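Local coordinates for metallo-beta-lactamase (Chryseobacterium indologenes, PDB 3L6N), which hydrolyses the beta-lactam ring of penicillins, cephalosporins and carbapenems as a zinc-dependent class B beta-lactamase, conferring resistance to these antibiotics, at residues 157-169 / 206-218. Numbering follows the deposited sequence. Where two conformers were deposited one is given.
Sequences GCLVKSNSATDLG and GGHVEHTLELLNK. With ZN (zinc ion), chain C; SO4 (sulfate ion), chain E.
N163 and H208 begin a set of polar links that tie the loop 157-169 to the C-terminal helix 208-217. The N-H of N163 points at ND1 of H208 (3.0 Å, 162°) within the ring plane, so this nitrogen acts as acceptor; NE2, on the other side of the ring, bonds to the carbonyl of W203, and the imidazole is thereby fixed in rotation. The N163 amide lies 24° from the ring plane; its ND2 reaches O of G206 nearly straight (2.8 Å) and also bonds to the carbonyl of K204. With chi1 at 64°, CG is flanked by both N and C, which carries the amide to the glycines ahead of the helix. G206 and G207, both at positive phi, lead into it, G207 as N-cap.

One turn on, H211 has a ring N-H, at ND1, for O of S162 (3.2 Å), while A165 N reaches that oxygen from the opposite face. T212 OG1 accepts from K161 N (2.9 Å) and donates to O of H208, as suits a hydroxyl facing both a loop N-H and a helix carbonyl.

At the helix start V160 CG1 packs on CB of H208. Toward the C-terminus, the branched end of L215 lets CD1 meet CB of A165 (3.9 Å) and CD2 the T166 backbone; L168 runs alongside in the opposite sense, its CD2 on L215 CB and its CD1 on L216 CD2 (3.8 Å).

H208 N (2.9 Å to O3) and V209 N bind a sulfate, probably a crystallisation additive. At the start of the loop, C158 SG ligates zinc (2.2 Å) together with D80 and H200, and K161 is the probable beta-lactam-binding lysine. This is the zinc-ligand loop that follows strand 153-157 in the metallo-beta-lactamase fold, packed against the C-terminal helix.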
# COMPACT_ATOMS: atom_id res chain seq x y z
N GLY A 157 -0.14 5.25 0.28
CA GLY A 157 -0.47 4.49 1.48
C GLY A 157 -1.08 5.38 2.54
O GLY A 157 -1.61 6.45 2.26
N CYS A 158 -0.95 4.95 3.79
CA CYS A 158 -1.70 5.57 4.85
C CYS A 158 -1.04 6.87 5.34
O CYS A 158 -1.61 7.60 6.15
CB CYS A 158 -1.97 4.54 5.95
SG CYS A 158 -2.55 2.95 5.20
N LEU A 159 0.14 7.17 4.80
CA LEU A 159 0.78 8.47 4.97
C LEU A 159 -0.09 9.58 4.35
O LEU A 159 -0.12 10.71 4.84
CB LEU A 159 2.16 8.45 4.30
CG LEU A 159 2.99 9.74 4.24
CD1 LEU A 159 3.38 10.19 5.66
CD2 LEU A 159 4.21 9.52 3.38
N VAL A 160 -0.82 9.23 3.29
CA VAL A 160 -1.70 10.16 2.61
C VAL A 160 -3.15 9.88 2.95
O VAL A 160 -3.68 8.79 2.69
CB VAL A 160 -1.50 10.11 1.08
CG1 VAL A 160 -2.43 11.13 0.37
CG2 VAL A 160 -0.05 10.38 0.71
N LYS A 161 -3.80 10.88 3.54
CA LYS A 161 -5.23 10.83 3.81
C LYS A 161 -6.05 11.17 2.57
O LYS A 161 -5.61 11.98 1.75
CB LYS A 161 -5.60 11.82 4.93
CG LYS A 161 -4.83 11.61 6.24
CD LYS A 161 -5.08 10.23 6.84
CE LYS A 161 -6.54 10.01 7.18
NZ LYS A 161 -6.82 8.59 7.57
N SER A 162 -7.23 10.57 2.46
CA SER A 162 -8.17 10.84 1.37
C SER A 162 -8.80 12.21 1.53
O SER A 162 -9.08 12.63 2.66
CB SER A 162 -9.28 9.79 1.38
OG SER A 162 -10.31 10.09 0.44
N ASN A 163 -9.06 12.86 0.40
CA ASN A 163 -9.88 14.08 0.36
C ASN A 163 -11.23 13.93 1.09
O ASN A 163 -11.84 14.94 1.49
CB ASN A 163 -10.08 14.55 -1.10
CG ASN A 163 -10.86 13.55 -1.96
OD1 ASN A 163 -11.88 12.98 -1.54
ND2 ASN A 163 -10.40 13.36 -3.19
N SER A 164 -11.67 12.68 1.26
CA SER A 164 -12.96 12.36 1.89
C SER A 164 -12.86 12.04 3.39
O SER A 164 -13.89 11.84 4.05
CB SER A 164 -13.64 11.20 1.15
OG SER A 164 -13.00 9.97 1.44
N ALA A 165 -11.64 11.96 3.92
CA ALA A 165 -11.44 11.70 5.35
C ALA A 165 -11.81 12.92 6.19
O ALA A 165 -11.58 14.05 5.77
CB ALA A 165 -10.00 11.28 5.63
N THR A 166 -12.40 12.70 7.36
CA THR A 166 -12.80 13.81 8.24
C THR A 166 -11.94 13.91 9.50
O THR A 166 -12.07 14.86 10.28
CB THR A 166 -14.30 13.77 8.60
OG1 THR A 166 -14.62 12.53 9.22
CG2 THR A 166 -15.16 13.95 7.34
N ASP A 167 -11.07 12.92 9.70
CA ASP A 167 -10.02 12.98 10.73
C ASP A 167 -8.79 12.18 10.30
O ASP A 167 -8.78 11.61 9.20
CB ASP A 167 -10.54 12.53 12.10
CG ASP A 167 -11.23 11.17 12.06
OD1 ASP A 167 -10.61 10.18 11.62
OD2 ASP A 167 -12.39 11.10 12.49
N LEU A 168 -7.78 12.14 11.15
CA LEU A 168 -6.51 11.50 10.81
C LEU A 168 -6.54 9.97 10.92
O LEU A 168 -5.62 9.29 10.47
CB LEU A 168 -5.37 12.05 11.67
CG LEU A 168 -4.86 13.46 11.36
CD1 LEU A 168 -3.86 13.91 12.42
CD2 LEU A 168 -4.25 13.55 9.96
N GLY A 169 -7.60 9.44 11.52
CA GLY A 169 -7.74 8.01 11.73
C GLY A 169 -6.85 7.54 12.86
O GLY A 169 -6.61 8.28 13.81
N GLY A 206 -8.55 13.60 -6.41
CA GLY A 206 -7.36 14.41 -6.15
C GLY A 206 -7.45 15.20 -4.85
O GLY A 206 -8.34 15.00 -4.04
N GLY A 207 -6.50 16.12 -4.68
CA GLY A 207 -6.45 16.97 -3.49
C GLY A 207 -6.18 16.24 -2.19
O GLY A 207 -6.44 16.78 -1.11
N HIS A 208 -5.68 15.01 -2.28
CA HIS A 208 -5.41 14.21 -1.07
C HIS A 208 -4.29 14.79 -0.21
O HIS A 208 -4.42 14.86 1.01
CB HIS A 208 -5.04 12.77 -1.44
CG HIS A 208 -6.08 12.06 -2.26
ND1 HIS A 208 -7.40 11.98 -1.88
CD2 HIS A 208 -5.97 11.38 -3.42
CE1 HIS A 208 -8.07 11.28 -2.78
NE2 HIS A 208 -7.22 10.91 -3.73
N VAL A 209 -3.19 15.17 -0.86
CA VAL A 209 -2.04 15.76 -0.17
C VAL A 209 -2.44 17.03 0.60
O VAL A 209 -2.13 17.18 1.78
CB VAL A 209 -0.89 16.04 -1.16
CG1 VAL A 209 0.21 16.88 -0.52
CG2 VAL A 209 -0.32 14.74 -1.70
N GLU A 210 -3.15 17.94 -0.07
CA GLU A 210 -3.56 19.19 0.56
C GLU A 210 -4.53 18.94 1.70
O GLU A 210 -4.47 19.63 2.73
CB GLU A 210 -4.17 20.16 -0.47
CG GLU A 210 -3.14 20.86 -1.34
CD GLU A 210 -2.06 21.58 -0.54
OE1 GLU A 210 -2.39 22.34 0.40
OE2 GLU A 210 -0.87 21.37 -0.86
N HIS A 211 -5.41 17.96 1.53
CA HIS A 211 -6.35 17.64 2.59
C HIS A 211 -5.68 16.99 3.80
O HIS A 211 -6.13 17.16 4.93
CB HIS A 211 -7.51 16.78 2.09
CG HIS A 211 -8.67 16.78 3.03
ND1 HIS A 211 -9.12 15.64 3.66
CD2 HIS A 211 -9.43 17.80 3.50
CE1 HIS A 211 -10.13 15.96 4.45
NE2 HIS A 211 -10.34 17.26 4.37
N THR A 212 -4.61 16.23 3.54
CA THR A 212 -3.81 15.64 4.63
C THR A 212 -3.23 16.75 5.51
O THR A 212 -3.33 16.68 6.74
CB THR A 212 -2.70 14.71 4.09
OG1 THR A 212 -3.30 13.68 3.31
CG2 THR A 212 -1.93 14.05 5.25
N LEU A 213 -2.63 17.75 4.88
CA LEU A 213 -2.10 18.91 5.60
C LEU A 213 -3.18 19.64 6.40
O LEU A 213 -2.96 20.05 7.54
CB LEU A 213 -1.40 19.87 4.64
CG LEU A 213 -0.12 19.34 4.00
CD1 LEU A 213 0.37 20.25 2.89
CD2 LEU A 213 0.97 19.14 5.05
N GLU A 214 -4.36 19.78 5.81
CA GLU A 214 -5.49 20.39 6.51
C GLU A 214 -5.90 19.62 7.76
O GLU A 214 -6.10 20.21 8.83
CB GLU A 214 -6.68 20.58 5.57
CG GLU A 214 -7.81 21.32 6.22
CD GLU A 214 -8.93 21.66 5.25
OE1 GLU A 214 -10.08 21.69 5.71
OE2 GLU A 214 -8.66 21.90 4.06
N LEU A 215 -6.02 18.29 7.65
CA LEU A 215 -6.41 17.46 8.79
C LEU A 215 -5.37 17.50 9.90
O LEU A 215 -5.71 17.43 11.08
CB LEU A 215 -6.67 16.02 8.34
CG LEU A 215 -7.92 15.76 7.49
CD1 LEU A 215 -7.90 14.33 6.94
CD2 LEU A 215 -9.21 16.03 8.26
N LEU A 216 -4.10 17.62 9.51
CA LEU A 216 -3.00 17.72 10.46
C LEU A 216 -3.05 19.03 11.23
O LEU A 216 -2.75 19.07 12.42
CB LEU A 216 -1.66 17.56 9.74
CG LEU A 216 -1.30 16.12 9.33
CD1 LEU A 216 -0.20 16.11 8.28
CD2 LEU A 216 -0.89 15.31 10.54
N ASN A 217 -3.44 20.11 10.54
CA ASN A 217 -3.60 21.42 11.17
C ASN A 217 -4.79 21.49 12.11
O ASN A 217 -4.75 22.21 13.11
CB ASN A 217 -3.71 22.52 10.12
CG ASN A 217 -2.39 22.89 9.50
OD1 ASN A 217 -2.30 23.11 8.30
ND2 ASN A 217 -1.34 22.95 10.33
N LYS A 218 -5.85 20.76 11.78
CA LYS A 218 -7.08 20.78 12.57
C LYS A 218 -6.95 19.90 13.81
O LYS A 218 -7.78 19.97 14.72
CB LYS A 218 -8.27 20.33 11.73
CG LYS A 218 -8.65 21.28 10.60
CD LYS A 218 -9.76 20.67 9.74
CE LYS A 218 -11.15 20.99 10.28
NZ LYS A 218 -11.59 22.38 9.94
ZN ZN C . -3.84 1.95 6.68
S SO4 E . -3.29 14.42 -4.45
O1 SO4 E . -2.59 13.49 -3.57
O2 SO4 E . -2.54 14.60 -5.69
O3 SO4 E . -4.60 13.86 -4.77
O4 SO4 E . -3.41 15.69 -3.76
O HOH W 1 -2.97 1.34 8.47